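Local coordinates for protein carboxylesterase (Ferroplasma acidiphilum, PDB 3WJ2) that probably hydrolyses carboxylic esters as a carboxylesterase of the alpha/beta-hydrolase fold, at residues A138-K141 against K142-G145. Sequence-based numbering, arbitrary orientation.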
# COMPACT_ATOMS: atom_id res chain seq x y z
N ALA B 138 14.42 32.55 -21.81
CA ALA B 138 13.94 32.12 -23.12
C ALA B 138 14.01 33.31 -24.13
O ALA B 138 14.43 33.12 -25.30
CB ALA B 138 12.59 31.56 -23.10
N LYS B 139 13.62 34.50 -23.68
CA LYS B 139 13.72 35.65 -24.61
C LYS B 139 15.12 35.98 -24.91
O LYS B 139 15.41 36.35 -26.06
CB LYS B 139 13.06 36.87 -24.05
CG LYS B 139 11.57 36.76 -24.02
CD LYS B 139 10.92 37.97 -23.23
CE LYS B 139 11.87 38.79 -22.30
NZ LYS B 139 11.08 39.63 -21.32
N LYS B 140 16.00 35.92 -23.93
CA LYS B 140 17.37 36.37 -24.08
C LYS B 140 18.33 35.21 -24.30
O LYS B 140 19.44 35.23 -23.82
CB LYS B 140 17.81 37.18 -22.84
CG LYS B 140 16.92 38.42 -22.66
CD LYS B 140 17.38 39.19 -21.48
CE LYS B 140 16.31 40.24 -21.09
NZ LYS B 140 15.99 41.18 -22.24
N LYS B 141 17.85 34.12 -24.91
CA LYS B 141 18.65 32.88 -24.91
C LYS B 141 20.04 33.08 -25.52
O LYS B 141 21.04 32.52 -25.06
CB LYS B 141 17.86 31.67 -25.49
CG LYS B 141 17.25 31.90 -26.82
CD LYS B 141 17.02 30.62 -27.54
CE LYS B 141 16.02 29.71 -26.92
NZ LYS B 141 15.55 28.76 -27.99
N LYS B 142 20.10 33.91 -26.56
CA LYS B 142 21.38 34.11 -27.20
C LYS B 142 22.42 34.71 -26.19
O LYS B 142 23.61 34.36 -26.22
CB LYS B 142 21.19 34.79 -28.57
CG LYS B 142 20.94 36.30 -28.55
CD LYS B 142 19.74 36.73 -29.43
CE LYS B 142 19.12 38.05 -28.88
NZ LYS B 142 19.18 38.12 -27.37
N ASP B 143 21.96 35.49 -25.21
CA ASP B 143 22.89 36.08 -24.21
C ASP B 143 23.53 35.08 -23.26
O ASP B 143 24.60 35.33 -22.71
CB ASP B 143 22.22 37.19 -23.40
CG ASP B 143 21.62 38.27 -24.27
OD1 ASP B 143 22.04 38.47 -25.45
OD2 ASP B 143 20.69 38.92 -23.78
N PHE B 144 22.84 33.96 -23.06
CA PHE B 144 23.36 32.86 -22.28
C PHE B 144 24.00 31.77 -23.13
O PHE B 144 24.42 30.72 -22.59
CB PHE B 144 22.23 32.24 -21.41
CG PHE B 144 21.65 33.22 -20.41
CD1 PHE B 144 22.09 33.26 -19.09
CD2 PHE B 144 20.67 34.12 -20.82
CE1 PHE B 144 21.55 34.16 -18.20
CE2 PHE B 144 20.13 35.02 -19.98
CZ PHE B 144 20.57 35.10 -18.65
N GLY B 145 24.13 32.02 -24.44
CA GLY B 145 24.75 31.03 -25.35
C GLY B 145 23.91 29.78 -25.57
O GLY B 145 24.43 28.71 -25.90
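In this alpha/beta-hydrolase fold, a surface turn closed by i to i+3 backbone bonds leads the chain off helix 125-139 toward strand 150-155, and K140 meets D143 and F144 across it. The evidence for the turn is a short run of such bonds. D143 N donates to K140 O at 2.9 Å. F144 N donates more weakly to K141 O at 3.1 Å, and G145 N continues the run to K142 O. The first is bent (137° at the hydrogen), and its donor stands above the K140 carbonyl plane, 48° out of it. K140 is where helical phi/psi ends, and G145 takes the chain through a positive-phi conformation that favours glycine.

D143 OD2 lies 3.5 Å from K140 CB, touching the root of the lysine chain. K140 NZ stays 5.4 Å from D143 OD2, too far for an ion pair; K140 instead forms a cation-pi contact with Y136. The other carboxylate oxygen, D143 OD1, receives K142 NZ in a long, weak salt bridge of 3.5 Å; the K142 chain is bent at chi2 and chi4, which brings NZ back toward the carboxylate. K141 turns elsewhere, its NZ hydrogen-bonded to G148 O further along the loop.

F144 is the buried member, packing on Y136 and I137 of the helix and meeting the Y56 ring with planes at about 45°. With its CG beside the backbone N, the ring presents an edge to the turn, and K140 O lies in the ring plane, 3.4 Å from F144 CD2.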